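Side-chain contacts in N-acylethanolamine-hydrolyzing acid amidase subunit alpha (Caenorhabditis elegans, PDB 6DY3), which probably hydrolyses fatty acid amides such as N-palmitoylethanolamine to ethanolamine and free fatty acid, as the alpha chain of an autocatalytically cleaved alpha-beta heterodimer: residues W29-V32 with I33-H36; G42-E45 with E46-Y50; G86-I89 with G90-V93. All blocks are in the same frame, centred on the assembly; numbering follows the deposited sequence.

Interaction 1. Residues W29-V32 with I33-H36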
# COMPACT_ATOMS: atom_id res chain seq x y z
N TRP A 29 6.91 -6.58 16.73
CA TRP A 29 7.80 -6.48 15.58
C TRP A 29 9.24 -6.84 15.92
O TRP A 29 10.13 -6.60 15.11
CB TRP A 29 7.74 -5.06 15.01
CG TRP A 29 6.38 -4.69 14.53
CD1 TRP A 29 5.44 -3.95 15.20
CD2 TRP A 29 5.80 -5.03 13.27
NE1 TRP A 29 4.31 -3.82 14.43
CE2 TRP A 29 4.50 -4.48 13.24
CE3 TRP A 29 6.24 -5.76 12.16
CZ2 TRP A 29 3.65 -4.63 12.15
CZ3 TRP A 29 5.40 -5.90 11.08
CH2 TRP A 29 4.12 -5.34 11.08
N ASN A 30 9.48 -7.45 17.09
CA ASN A 30 10.84 -7.73 17.51
C ASN A 30 11.58 -8.58 16.48
O ASN A 30 12.70 -8.26 16.08
CB ASN A 30 10.84 -8.43 18.87
CG ASN A 30 10.26 -7.56 19.97
OD1 ASN A 30 10.10 -6.36 19.82
ND2 ASN A 30 9.93 -8.19 21.09
N GLN A 31 10.96 -9.68 16.05
CA GLN A 31 11.64 -10.60 15.14
C GLN A 31 11.89 -9.96 13.79
O GLN A 31 12.95 -10.16 13.18
CB GLN A 31 10.83 -11.88 15.00
CG GLN A 31 11.62 -13.06 14.46
CD GLN A 31 12.84 -13.38 15.32
OE1 GLN A 31 12.71 -13.66 16.52
NE2 GLN A 31 14.02 -13.34 14.71
N VAL A 32 10.92 -9.19 13.29
CA VAL A 32 11.09 -8.49 12.02
C VAL A 32 12.29 -7.55 12.09
O VAL A 32 13.15 -7.54 11.20
CB VAL A 32 9.80 -7.73 11.65
CG1 VAL A 32 10.03 -6.80 10.46
CG2 VAL A 32 8.68 -8.72 11.34
N ILE A 33 12.36 -6.74 13.15
CA ILE A 33 13.46 -5.80 13.30
C ILE A 33 14.78 -6.54 13.45
O ILE A 33 15.80 -6.17 12.85
CB ILE A 33 13.20 -4.85 14.48
CG1 ILE A 33 11.93 -4.02 14.26
CG2 ILE A 33 14.40 -3.93 14.73
CD1 ILE A 33 11.93 -3.18 13.00
N LYS A 34 14.79 -7.60 14.26
CA LYS A 34 16.03 -8.34 14.50
C LYS A 34 16.58 -8.93 13.20
O LYS A 34 17.79 -8.95 12.99
CB LYS A 34 15.78 -9.44 15.53
CG LYS A 34 17.02 -10.21 15.92
CD LYS A 34 16.69 -11.35 16.86
CE LYS A 34 17.92 -12.16 17.22
NZ LYS A 34 17.61 -13.28 18.15
N ASP A 35 15.69 -9.39 12.31
CA ASP A 35 16.14 -10.02 11.08
C ASP A 35 16.65 -9.03 10.04
O ASP A 35 17.43 -9.41 9.17
CB ASP A 35 15.01 -10.86 10.47
CG ASP A 35 14.66 -12.07 11.31
OD1 ASP A 35 13.58 -12.65 11.09
OD2 ASP A 35 15.47 -12.45 12.19
N HIS A 36 16.21 -7.77 10.11
CA HIS A 36 16.63 -6.76 9.14
C HIS A 36 17.47 -5.66 9.78
O HIS A 36 17.68 -4.61 9.17
CB HIS A 36 15.41 -6.16 8.45
CG HIS A 36 14.52 -7.18 7.80
ND1 HIS A 36 13.54 -7.86 8.49
CD2 HIS A 36 14.46 -7.63 6.52
CE1 HIS A 36 12.92 -8.69 7.66
NE2 HIS A 36 13.46 -8.56 6.46
O HOH W 1 15.98 -14.78 16.85
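Gln31 and Asp35 meet on the outer face of a short helix. Gln31 NE2 donates to Asp35 OD2 at 3.0 Å, with an N-H...O angle of 142°. The acceptor lies in the amide plane, but the donor stands above the carboxylate plane. The chain of Gln31 bends at chi2 (57°), which swings the amide along the helix towards Asp35. At the next position, His36 turns its ring edge to the carbonyl of Val32. Its ND1 donates to Val32 O at 2.8 Å, almost straight at 174° and in the ring plane. This side-chain bond fixes the turn of the ring; His36 N also donates to Val32 O, at 3.3 Å. The backbone bonds follow the i to i+4 pattern of helix 30-36, with Trp29 at its N-cap position. Trp29 O accepts from Ile33 N at 3.0 Å, and Trp29 CB lies 4.4 Å from Ile33 CG1. Further out, a water accepts from both Gln31 NE2 and Lys34 NZ, joining these two exposed side chains. Asp35 OD1 accepts from Tyr17 OH on strand 15-20. With an alanine in place of Asp35, Gln31 NE2 and Tyr17 OH would probably each lose an acceptor, and the Gln31 amide would be freer to turn. Trp29 NE1 is hydrogen-bonded to Glu77 of helix 72-85. The beta-subunit chain packs on the buried side, with its Ile32 against Val32 and its Leu51 against Ile33.

Interaction 2. Residues G42-E45 with E46-Y50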
# COMPACT_ATOMS: atom_id res chain seq x y z
N GLY A 42 20.71 2.36 7.29
CA GLY A 42 20.87 2.95 5.97
C GLY A 42 19.55 3.38 5.35
O GLY A 42 19.49 4.39 4.64
N VAL A 43 18.48 2.62 5.60
CA VAL A 43 17.17 2.98 5.07
C VAL A 43 16.71 4.30 5.65
O VAL A 43 16.24 5.19 4.94
CB VAL A 43 16.16 1.86 5.34
CG1 VAL A 43 14.72 2.36 5.19
CG2 VAL A 43 16.41 0.68 4.40
N VAL A 44 16.85 4.45 6.97
CA VAL A 44 16.44 5.69 7.62
C VAL A 44 17.22 6.86 7.06
O VAL A 44 16.65 7.87 6.64
CB VAL A 44 16.62 5.57 9.15
CG1 VAL A 44 16.27 6.90 9.83
CG2 VAL A 44 15.83 4.38 9.70
N GLU A 45 18.55 6.74 7.05
CA GLU A 45 19.40 7.84 6.58
C GLU A 45 19.05 8.22 5.15
O GLU A 45 19.09 9.41 4.79
CB GLU A 45 20.87 7.45 6.70
CG GLU A 45 21.83 8.53 6.23
CD GLU A 45 23.28 8.10 6.30
OE1 GLU A 45 23.54 6.92 6.65
OE2 GLU A 45 24.17 8.93 6.02
N GLU A 46 18.73 7.24 4.32
CA GLU A 46 18.45 7.51 2.92
C GLU A 46 17.03 8.03 2.71
O GLU A 46 16.79 8.82 1.79
CB GLU A 46 18.66 6.24 2.09
CG GLU A 46 18.75 6.50 0.59
CD GLU A 46 19.86 7.48 0.24
OE1 GLU A 46 20.94 7.41 0.85
OE2 GLU A 46 19.64 8.33 -0.65
N THR A 47 16.08 7.60 3.54
CA THR A 47 14.71 8.10 3.42
C THR A 47 14.61 9.57 3.81
O THR A 47 13.89 10.34 3.15
CB THR A 47 13.76 7.26 4.29
OG1 THR A 47 13.88 5.89 3.93
CG2 THR A 47 12.32 7.70 4.11
N LYS A 48 15.31 9.98 4.87
CA LYS A 48 15.24 11.36 5.32
C LYS A 48 15.65 12.33 4.22
O LYS A 48 15.10 13.44 4.13
CB LYS A 48 16.14 11.57 6.54
CG LYS A 48 15.71 10.80 7.79
CD LYS A 48 16.42 11.32 9.04
CE LYS A 48 17.94 11.29 8.91
NZ LYS A 48 18.61 11.92 10.08
N LYS A 49 16.59 11.93 3.37
CA LYS A 49 17.05 12.79 2.29
C LYS A 49 15.93 13.18 1.34
O LYS A 49 16.06 14.18 0.62
CB LYS A 49 18.17 12.09 1.53
CG LYS A 49 19.38 11.79 2.39
CD LYS A 49 20.46 11.08 1.59
CE LYS A 49 21.63 10.67 2.47
NZ LYS A 49 22.66 9.90 1.71
N TYR A 50 14.84 12.42 1.30
CA TYR A 50 13.73 12.73 0.41
C TYR A 50 12.80 13.78 0.98
O TYR A 50 11.97 14.32 0.23
CB TYR A 50 12.94 11.46 0.10
CG TYR A 50 13.63 10.52 -0.87
CD1 TYR A 50 13.35 10.56 -2.23
CD2 TYR A 50 14.56 9.60 -0.42
CE1 TYR A 50 13.97 9.69 -3.11
CE2 TYR A 50 15.19 8.73 -1.29
CZ TYR A 50 14.89 8.78 -2.64
OH TYR A 50 15.52 7.91 -3.51
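Glu45 on helix 40-48 and Lys49, four residues on, meet on the exposed side. Glu45 CG comes within 4.3 Å of Lys49 CE, so the contact is between the aliphatic parts of the chains. Their charged ends, Glu45 OE2 and Lys49 NZ, stay 4.7 Å apart. The Lys49 chain is extended beyond CG and reaches back over Glu45 O, with its CG 3.4 Å from that oxygen. Its NZ makes a salt bridge to Glu46 OE1 at 3.1 Å, approached from the syn side but tilted out of the carboxylate plane. A bend in the Glu46 chain at chi2 puts the carboxylate by Lys49 NZ. Glu46 N donates to Gly42 O.

Val44 faces the other way, into the interior. It packs on Met95 of helix 89-97 and on Leu51 of the beta-subunit chain. Lys48 lays its CG 3.3 Å from Val44 O, while its NZ is salt-bridged to Glu91.

Thr47 is buried and turns its hydroxyl back to the helix backbone. OG1 sits beside the backbone N (chi1 -56°), within reach of the preceding turn. Val43 O therefore accepts twice: from Thr47 N at 2.8 Å, and from Thr47 OG1 at 2.7 Å, which lies above the carbonyl plane.

Interaction 3. Residues G86-I89 with G90-V93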
# COMPACT_ATOMS: atom_id res chain seq x y z
N GLY A 86 17.01 0.45 17.66
CA GLY A 86 18.00 1.39 18.15
C GLY A 86 18.03 2.67 17.35
O GLY A 86 19.10 3.29 17.23
N LEU A 87 16.89 3.10 16.82
CA LEU A 87 16.82 4.29 15.99
C LEU A 87 15.86 5.30 16.62
O LEU A 87 14.88 4.92 17.26
CB LEU A 87 16.33 3.94 14.59
CG LEU A 87 17.27 2.97 13.85
CD1 LEU A 87 16.56 2.31 12.68
CD2 LEU A 87 18.53 3.69 13.39
N PRO A 88 16.12 6.60 16.45
CA PRO A 88 15.29 7.61 17.13
C PRO A 88 13.83 7.52 16.70
O PRO A 88 13.52 7.44 15.51
CB PRO A 88 15.93 8.94 16.72
CG PRO A 88 16.70 8.63 15.49
CD PRO A 88 17.16 7.22 15.61
N ILE A 89 12.94 7.53 17.69
CA ILE A 89 11.52 7.31 17.43
C ILE A 89 10.92 8.42 16.57
O ILE A 89 10.05 8.16 15.74
CB ILE A 89 10.74 7.18 18.76
CG1 ILE A 89 9.27 6.87 18.47
CG2 ILE A 89 10.88 8.44 19.59
CD1 ILE A 89 8.47 6.52 19.69
N GLY A 90 11.38 9.65 16.74
CA GLY A 90 10.84 10.74 15.94
C GLY A 90 11.02 10.50 14.45
O GLY A 90 10.16 10.87 13.65
N GLU A 91 12.14 9.89 14.07
CA GLU A 91 12.37 9.59 12.66
C GLU A 91 11.46 8.45 12.20
O GLU A 91 10.91 8.50 11.09
CB GLU A 91 13.84 9.24 12.43
CG GLU A 91 14.79 10.41 12.69
CD GLU A 91 16.26 10.06 12.48
OE1 GLU A 91 16.56 8.87 12.25
OE2 GLU A 91 17.11 10.98 12.54
N ILE A 92 11.27 7.44 13.05
CA ILE A 92 10.41 6.32 12.69
C ILE A 92 8.97 6.80 12.53
O ILE A 92 8.26 6.39 11.60
CB ILE A 92 10.54 5.20 13.74
CG1 ILE A 92 11.89 4.51 13.56
CG2 ILE A 92 9.37 4.21 13.65
CD1 ILE A 92 12.23 3.53 14.64
N VAL A 93 8.50 7.66 13.44
CA VAL A 93 7.16 8.22 13.33
C VAL A 93 7.03 9.03 12.04
O VAL A 93 6.03 8.93 11.32
CB VAL A 93 6.83 9.07 14.56
CG1 VAL A 93 5.54 9.88 14.35
CG2 VAL A 93 6.72 8.20 15.80
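Leu87 and Ile92 make the first apolar contact of this turn. Ile92 CD1 lies 4.1 Å from Leu87 CB. The extended end of Ile92 (chi2 172°) carries CD1 back towards the loop. Both side chains also pack on Leu51 of the beta-subunit chain, so this apolar patch is part of the subunit interface. The second apolar pair is Ile89 with Val93. These side chains lie side by side and point the same way, with Ile89 CG1 3.9 Å from Val93 CG2. Both also touch Ile66, and Ile89 continues onto Lys79 and Ala82 of helix 72-85.

The carboxylate of Glu91 lies against the CG and CD carbons of the Pro88 ring, with OE1 3.3 Å from Pro88 CG; this is van der Waals contact. CG of Glu91 lies beside its own backbone N (chi1 -65°), and the chain then runs straight, which brings the acid end to the ring. The main polar partner of the acid lies elsewhere: Glu91 OE2 is salt-bridged to Lys48 of helix 40-48.

The backbone bonds start the helix. Pro88 O accepts weakly from Glu91 N and from Ile92 N. The first strong bond is Val93 N to Ile89 O at 2.8 Å, close to straight at 171°.

A tight link between two helices results: Gly86, with positive phi, follows the end of helix 72-85, and Pro88 at the N-cap position precedes the first turn of helix 89-97.

All three interactions are local and partly buried, and they follow one another along the chain. Interaction 1 lies in helix 30-36 and interaction 2 in helix 40-48; interaction 3 joins the loop after helix 72-85 to helix 89-97. In the first two, charged or amide side chains are exposed, while valines and Ile33 are buried with the polar His36 and Thr47, which bond back to backbone carbonyls. Interaction 3 lies nearest the chain centre and relies more on apolar pairs. It touches interaction 2, where the Lys48 to Glu91 salt bridge and Val44 against Leu87 tie helix 40-48 to it. Interaction 1 touches neither. Leu51 of the beta-subunit chain packs against all three.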